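PDB 4I3Y: inositol monophosphatase family protein from Staphylococcus aureus subsp. aureus MSSA476, which probably hydrolyses inositol monophosphates to inositol and phosphate with the help of magnesium ions, and is subject to inhibition by lithium. Local coordinates for residues A[100-103]-A[108-111]; A[186-191]-A[195-200]. One frame throughout, in Å; residues are numbered along the deposited sequence.

Interaction 1 of 2, residues A[100-103]-A[108-111]; sequences ANLV and DYCI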
# COMPACT_ATOMS: atom_id res chain seq x y z
N ALA A 100 6.89 10.20 -6.10
CA ALA A 100 6.72 10.70 -4.73
C ALA A 100 6.99 9.55 -3.75
O ALA A 100 7.71 9.73 -2.80
CB ALA A 100 5.32 11.34 -4.50
N ASN A 101 6.44 8.36 -4.03
CA ASN A 101 6.68 7.19 -3.18
C ASN A 101 8.14 6.78 -3.23
O ASN A 101 8.70 6.38 -2.21
CB ASN A 101 5.83 5.99 -3.63
CG ASN A 101 4.40 6.13 -3.24
OD1 ASN A 101 4.04 6.97 -2.39
ND2 ASN A 101 3.55 5.34 -3.86
N LEU A 102 8.75 6.81 -4.41
CA LEU A 102 10.24 6.58 -4.45
C LEU A 102 11.01 7.47 -3.48
O LEU A 102 11.86 6.98 -2.71
CB LEU A 102 10.78 6.75 -5.90
CG LEU A 102 12.30 6.83 -6.06
CD1 LEU A 102 12.93 5.57 -5.53
CD2 LEU A 102 12.78 7.12 -7.46
N VAL A 103 10.72 8.78 -3.51
CA VAL A 103 11.47 9.77 -2.75
C VAL A 103 11.16 9.62 -1.27
O VAL A 103 12.08 9.57 -0.44
CB VAL A 103 11.15 11.24 -3.24
CG1 VAL A 103 11.68 12.31 -2.28
CG2 VAL A 103 11.71 11.50 -4.63
N ASP A 108 6.76 1.06 -3.19
CA ASP A 108 5.49 1.44 -3.89
C ASP A 108 5.72 2.34 -5.10
O ASP A 108 5.02 3.37 -5.29
CB ASP A 108 4.44 2.04 -2.92
CG ASP A 108 3.94 0.98 -1.94
OD1 ASP A 108 4.11 -0.22 -2.26
OD2 ASP A 108 3.36 1.32 -0.89
N TYR A 109 6.64 1.91 -5.96
CA TYR A 109 6.82 2.62 -7.25
C TYR A 109 7.15 1.55 -8.29
O TYR A 109 7.57 0.48 -7.93
CB TYR A 109 7.87 3.79 -7.18
CG TYR A 109 9.24 3.29 -6.83
CD1 TYR A 109 10.14 2.88 -7.82
CD2 TYR A 109 9.62 3.11 -5.51
CE1 TYR A 109 11.38 2.33 -7.51
CE2 TYR A 109 10.89 2.58 -5.20
CZ TYR A 109 11.76 2.19 -6.20
OH TYR A 109 13.02 1.67 -5.87
N CYS A 110 7.02 1.88 -9.59
CA CYS A 110 7.23 0.92 -10.62
C CYS A 110 7.78 1.60 -11.87
O CYS A 110 7.88 2.85 -11.95
CB CYS A 110 5.87 0.21 -10.94
SG CYS A 110 4.53 1.35 -11.47
N ILE A 111 8.17 0.79 -12.84
CA ILE A 111 8.58 1.28 -14.13
C ILE A 111 7.48 0.81 -15.10
O ILE A 111 7.10 -0.37 -15.05
CB ILE A 111 9.93 0.67 -14.55
CG1 ILE A 111 11.01 1.02 -13.55
CG2 ILE A 111 10.37 1.12 -15.96
CD1 ILE A 111 12.33 0.31 -13.88
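N101 reaches from helix 99-105 to the backbone of D108 with its amide nitrogen. ND2 of N101 donates to O of D108 at 2.8 Å, a fairly straight bond with an N-H...O angle of 158°. The acceptor lies close to the amide plane of N101, while ND2 stands a little off the carbonyl plane of D108. With CG beside its own backbone N (chi1 -76°), the asparagine can direct ND2 at the turn. The same nitrogen also donates to the carbonyl of V188, and OD1 accepts from R186 of the second subunit, so both ends of this buried amide are engaged. The carboxylate of D108 turns to R197 of the second subunit in a salt bridge.

The apolar half is a CH-pi contact. CD1 of L102 lies over one face of the Y109 ring, 3.9 Å from the ring centroid and displaced toward the CE2 and CZ side. CB of L102 follows along the ring at 3.8 Å from CD2 of Y109. The ring gets there with CG set between backbone N and carbonyl carbon (chi1 62°).

Both residues pack on I34 and on I96, a residue of the magnesium site. Chemically, a buried amide and a leucine-aromatic contact thus hold the turn into strand 110-117 beside that site, while the polar ends of N101 and D108 extend the hold into the dimer interface.

Interaction 2 of 2, residues A[186-191]-A[195-200]; sequences RLVGAC and SMRVAK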
# COMPACT_ATOMS: atom_id res chain seq x y z
N ARG A 186 -8.42 2.24 -0.15
CA ARG A 186 -7.02 1.99 0.02
C ARG A 186 -6.30 2.88 -1.03
O ARG A 186 -6.89 3.25 -2.07
CB ARG A 186 -6.71 0.43 -0.04
CG ARG A 186 -6.20 -0.09 1.35
CD ARG A 186 -6.72 -1.35 2.03
NE ARG A 186 -7.66 -0.74 2.84
CZ ARG A 186 -8.52 -1.17 3.72
NH1 ARG A 186 -8.65 -2.40 4.21
NH2 ARG A 186 -9.33 -0.21 4.08
N LEU A 187 -5.05 3.23 -0.78
CA LEU A 187 -4.25 3.86 -1.84
C LEU A 187 -2.81 3.46 -1.79
O LEU A 187 -2.11 3.76 -0.79
CB LEU A 187 -4.40 5.38 -1.84
CG LEU A 187 -3.59 6.20 -2.86
CD1 LEU A 187 -4.01 5.96 -4.33
CD2 LEU A 187 -3.83 7.66 -2.58
N VAL A 188 -2.33 2.84 -2.86
CA VAL A 188 -0.86 2.57 -2.98
C VAL A 188 -0.09 3.88 -3.38
O VAL A 188 1.00 4.16 -2.86
CB VAL A 188 -0.58 1.45 -4.02
CG1 VAL A 188 0.90 1.15 -4.10
CG2 VAL A 188 -1.36 0.16 -3.69
N GLY A 189 -0.65 4.61 -4.35
CA GLY A 189 -0.09 5.87 -4.77
C GLY A 189 0.83 5.86 -6.00
O GLY A 189 1.47 6.89 -6.32
N ALA A 190 0.91 4.71 -6.67
CA ALA A 190 1.47 4.64 -8.00
C ALA A 190 0.40 4.14 -8.96
O ALA A 190 -0.11 3.07 -8.78
CB ALA A 190 2.70 3.69 -8.00
N CYS A 191 0.06 4.90 -10.00
CA CYS A 191 -1.01 4.49 -10.93
C CYS A 191 -0.85 3.05 -11.42
O CYS A 191 -1.80 2.29 -11.44
CB CYS A 191 -1.06 5.42 -12.15
SG CYS A 191 -2.48 5.10 -13.22
N SER A 195 -3.24 0.08 -10.38
CA SER A 195 -3.93 -0.62 -11.52
C SER A 195 -3.78 -2.11 -11.44
O SER A 195 -4.74 -2.86 -11.63
CB SER A 195 -3.44 -0.14 -12.87
OG SER A 195 -3.76 1.24 -12.96
N MET A 196 -2.57 -2.55 -11.08
CA MET A 196 -2.33 -3.98 -10.99
C MET A 196 -3.13 -4.61 -9.84
O MET A 196 -3.48 -5.78 -9.90
CB MET A 196 -0.85 -4.30 -10.77
CG MET A 196 0.04 -4.13 -11.99
SD MET A 196 -0.53 -5.03 -13.50
CE MET A 196 -1.12 -3.59 -14.40
N ARG A 197 -3.39 -3.84 -8.78
CA ARG A 197 -4.30 -4.40 -7.72
C ARG A 197 -5.70 -4.67 -8.31
O ARG A 197 -6.37 -5.62 -7.93
CB ARG A 197 -4.36 -3.47 -6.55
CG ARG A 197 -2.97 -3.23 -5.96
CD ARG A 197 -3.01 -3.60 -4.49
NE ARG A 197 -1.70 -3.41 -3.89
CZ ARG A 197 -1.47 -3.49 -2.58
NH1 ARG A 197 -2.43 -3.81 -1.70
NH2 ARG A 197 -0.28 -3.27 -2.15
N VAL A 198 -6.12 -3.87 -9.30
CA VAL A 198 -7.43 -4.12 -9.96
C VAL A 198 -7.31 -5.40 -10.79
O VAL A 198 -8.16 -6.31 -10.70
CB VAL A 198 -7.91 -2.90 -10.79
CG1 VAL A 198 -9.21 -3.23 -11.56
CG2 VAL A 198 -8.14 -1.68 -9.88
N ALA A 199 -6.18 -5.53 -11.50
CA ALA A 199 -5.98 -6.65 -12.47
C ALA A 199 -5.95 -7.97 -11.71
O ALA A 199 -6.45 -8.96 -12.20
CB ALA A 199 -4.70 -6.47 -13.27
N LYS A 200 -5.39 -7.92 -10.50
CA LYS A 200 -5.24 -9.07 -9.62
C LYS A 200 -6.58 -9.40 -8.98
O LYS A 200 -6.77 -10.53 -8.54
CB LYS A 200 -4.20 -8.76 -8.51
CG LYS A 200 -2.73 -8.84 -8.97
CD LYS A 200 -1.74 -8.58 -7.82
CE LYS A 200 -1.34 -7.11 -7.74
NZ LYS A 200 -0.56 -6.64 -6.53
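S195 meets C191 one helical turn earlier through two donors on a single carbonyl. N of S195 gives the ordinary i to i-4 bond to O of C191 at 2.8 Å, and OG of S195 donates to that same oxygen at 2.7 Å. The two reach the carbonyl from opposite faces of its plane. OG can turn back this way because it sits beside its own backbone N (chi1 -62°), and it takes a further hydrogen bond from NE2 of Q219.

Ahead of the helix, the amides of V188 and G189 are both bound by the carboxylate of D194. A glycerol, probably from the crystallisation liquor, bonds to N of C191 and O of G189.

V188 and R197 meet without a polar bond: CG2 of V188 lies over one face of the guanidinium, 3.6 Å from NE of R197. NH1 of R197 is paired with D108 of the second subunit.

The serine back-bond is a common feature inside helices. The whole is a strand-loop-helix entry, from strand 184-185 through A190 at the N-cap into helix 191-200, within the layered alpha/beta fold of the inositol monophosphatase family.

From the N terminus, interaction 1 comes first: it closes the short loop that takes helix 99-105 into strand 110-117 of the seven-stranded sheet. Interaction 2 follows much later, closing the loop that leaves strand 184-185 of the five-stranded sheet onto the first turns of helix 191-200. The two are in series, neither enclosing nor crossing the other, yet they touch in space with centres about 13 Å apart. A190 CB packs on D108 O at 3.6 Å, and V188 CG1 lies 3.7 Å from D108 CG, so the loops beside the two sheets meet. Both contacts also face the second subunit, bringing this junction into the dimer interface.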